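Local coordinates for protein phytanoyl-CoA dioxygenase (Streptomyces malaysiense, PDB 6ZYL) that catalyses the beta-hydroxylation of thioholgamide as the non-heme monooxygenase ThoJ, probably using iron and 2-oxoglutarate, at residues Ala274-Asn277 with Asp278-Ala282. Residues are numbered along the deposited sequence; the frame is centred on the assembly and turned at random.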
ATOM      1  N   ALA A 274      -2.778  11.939 -21.281  1.00 33.76           N
ATOM      2  CA  ALA A 274      -1.382  11.542 -21.132  1.00 30.56           C
ATOM      3  C   ALA A 274      -1.201  10.646 -19.913  1.00 37.43           C
ATOM      4  O   ALA A 274      -0.402   9.701 -19.938  1.00 31.64           O
ATOM      5  CB  ALA A 274      -0.489  12.777 -21.028  1.00 35.50           C
ATOM      6  N   ALA A 275      -1.938  10.925 -18.837  1.00 31.53           N
ATOM      7  CA  ALA A 275      -1.855  10.089 -17.645  1.00 33.05           C
ATOM      8  C   ALA A 275      -2.472   8.720 -17.893  1.00 30.73           C
ATOM      9  O   ALA A 275      -1.947   7.701 -17.427  1.00 29.25           O
ATOM     10  CB  ALA A 275      -2.544  10.780 -16.467  1.00 31.63           C
ATOM     11  N   LEU A 276      -3.588   8.674 -18.623  1.00 30.30           N
ATOM     12  CA  LEU A 276      -4.204   7.392 -18.941  1.00 30.49           C
ATOM     13  C   LEU A 276      -3.257   6.516 -19.750  1.00 27.29           C
ATOM     14  O   LEU A 276      -3.134   5.314 -19.488  1.00 26.92           O
ATOM     15  CB  LEU A 276      -5.505   7.609 -19.711  1.00 33.79           C
ATOM     16  CG  LEU A 276      -6.704   8.164 -18.945  1.00 36.15           C
ATOM     17  CD1 LEU A 276      -7.878   8.357 -19.904  1.00 35.05           C
ATOM     18  CD2 LEU A 276      -7.091   7.254 -17.799  1.00 37.36           C
ATOM     19  N   ASN A 277      -2.581   7.101 -20.744  1.00 27.90           N
ATOM     20  CA  ASN A 277      -1.669   6.321 -21.573  1.00 28.58           C
ATOM     21  C   ASN A 277      -0.505   5.782 -20.754  1.00 28.51           C
ATOM     22  O   ASN A 277      -0.132   4.610 -20.884  1.00 28.11           O
ATOM     23  CB  ASN A 277      -1.160   7.173 -22.736  1.00 31.28           C
ATOM     24  CG  ASN A 277      -2.264   7.558 -23.703  1.00 32.75           C
ATOM     25  OD1 ASN A 277      -3.323   6.930 -23.738  1.00 35.85           O
ATOM     26  ND2 ASN A 277      -2.023   8.598 -24.492  1.00 38.73           N
ATOM     27  N   ASP A 278       0.087   6.625 -19.903  1.00 29.09           N
ATOM     28  CA  ASP A 278       1.146   6.152 -19.019  1.00 31.86           C
ATOM     29  C   ASP A 278       0.620   5.130 -18.021  1.00 28.01           C
ATOM     30  O   ASP A 278       1.346   4.204 -17.640  1.00 26.69           O
ATOM     31  CB  ASP A 278       1.780   7.329 -18.278  1.00 39.29           C
ATOM     32  CG  ASP A 278       2.561   8.247 -19.195  1.00 46.28           C
ATOM     33  OD1 ASP A 278       2.964   7.803 -20.291  1.00 47.60           O
ATOM     34  OD2 ASP A 278       2.770   9.419 -18.820  1.00 57.97           O
ATOM     35  N   PHE A 279      -0.633   5.288 -17.585  1.00 27.81           N
ATOM     36  CA  PHE A 279      -1.250   4.331 -16.671  1.00 27.08           C
ATOM     37  C   PHE A 279      -1.358   2.956 -17.319  1.00 24.80           C
ATOM     38  O   PHE A 279      -0.910   1.952 -16.753  1.00 20.76           O
ATOM     39  CB  PHE A 279      -2.623   4.865 -16.247  1.00 25.24           C
ATOM     40  CG  PHE A 279      -3.429   3.911 -15.416  1.00 26.05           C
ATOM     41  CD1 PHE A 279      -3.293   3.886 -14.039  1.00 26.40           C
ATOM     42  CD2 PHE A 279      -4.342   3.058 -16.012  1.00 27.23           C
ATOM     43  CE1 PHE A 279      -4.041   3.013 -13.271  1.00 25.60           C
ATOM     44  CE2 PHE A 279      -5.092   2.182 -15.251  1.00 27.78           C
ATOM     45  CZ  PHE A 279      -4.944   2.162 -13.879  1.00 25.00           C
ATOM     46  N   TYR A 280      -1.942   2.892 -18.519  1.00 25.02           N
ATOM     47  CA  TYR A 280      -2.027   1.623 -19.235  1.00 24.62           C
ATOM     48  C   TYR A 280      -0.654   0.972 -19.354  1.00 25.28           C
ATOM     49  O   TYR A 280      -0.497  -0.232 -19.123  1.00 24.45           O
ATOM     50  CB  TYR A 280      -2.627   1.841 -20.625  1.00 23.84           C
ATOM     51  CG  TYR A 280      -4.001   2.467 -20.630  1.00 22.24           C
ATOM     52  CD1 TYR A 280      -4.910   2.206 -19.614  1.00 24.72           C
ATOM     53  CD2 TYR A 280      -4.391   3.317 -21.657  1.00 25.26           C
ATOM     54  CE1 TYR A 280      -6.169   2.777 -19.618  1.00 27.16           C
ATOM     55  CE2 TYR A 280      -5.648   3.892 -21.669  1.00 29.98           C
ATOM     56  CZ  TYR A 280      -6.534   3.617 -20.648  1.00 31.28           C
ATOM     57  OH  TYR A 280      -7.787   4.189 -20.656  1.00 35.11           O
ATOM     58  N   SER A 281       0.356   1.763 -19.717  1.00 23.64           N
ATOM     59  CA  SER A 281       1.701   1.223 -19.885  1.00 25.28           C
ATOM     60  C   SER A 281       2.260   0.721 -18.559  1.00 23.77           C
ATOM     61  O   SER A 281       2.831  -0.374 -18.485  1.00 23.68           O
ATOM     62  CB  SER A 281       2.614   2.293 -20.487  1.00 25.69           C
ATOM     63  OG  SER A 281       3.902   1.771 -20.760  1.00 43.93           O
ATOM     64  N   ALA A 282       2.100   1.509 -17.494  1.00 23.37           N
ATOM     65  CA  ALA A 282       2.691   1.138 -16.212  1.00 23.86           C
ATOM     66  C   ALA A 282       1.987  -0.069 -15.601  1.00 18.80           C
ATOM     67  O   ALA A 282       2.639  -0.944 -15.020  1.00 21.24           O
ATOM     68  CB  ALA A 282       2.646   2.326 -15.252  1.00 21.55           C
TER
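The carbonyl oxygens of Ala274 to Asn277 accept hydrogen bonds from the amides four residues on, Asp278 to Ser281, so the two segments form successive turns of one alpha-helix, 273-295, the last helix of this PhyH-family chain. The straightest of the four bonds, Tyr280 N to Leu276 O, measures 2.9 Å with an N-H...O angle of 173°; Phe279 N to Ala275 O is the shortest at 2.8 Å but bends to 147°. Leu276 O also lies under one face of the Tyr280 ring, 3.1 Å from its plane and displaced toward the rim, with CG and CD2 as its nearest ring atoms. A first torsion of -58° sets Tyr280 CG anti to its carbonyl carbon, beside the backbone N, and directs the ring back over the preceding turn; the second torsion then turns a face to Leu276 O. There Tyr280 CE2 reaches Leu276 CB at 4.2 Å, an apolar touch. Cutting Tyr280 back to alanine is likely to strip Leu276 O of its aromatic cover and open a gap beside Leu276 CB. Leu276 and Phe279 both send side chains onto Leu70 of helix 68-72, and Phe279 also meets Val82, which places this side of the helix against the body of the protein. Asn277, at the exposed surface, accepts a hydrogen bond through OD1 from Gln273 NE2 one turn earlier. Asp278 bends back toward the earlier turn, its CG 3.4 Å from Ala274 O; the carboxylate oxygen OD2 forms a salt bridge with Arg265 NH2.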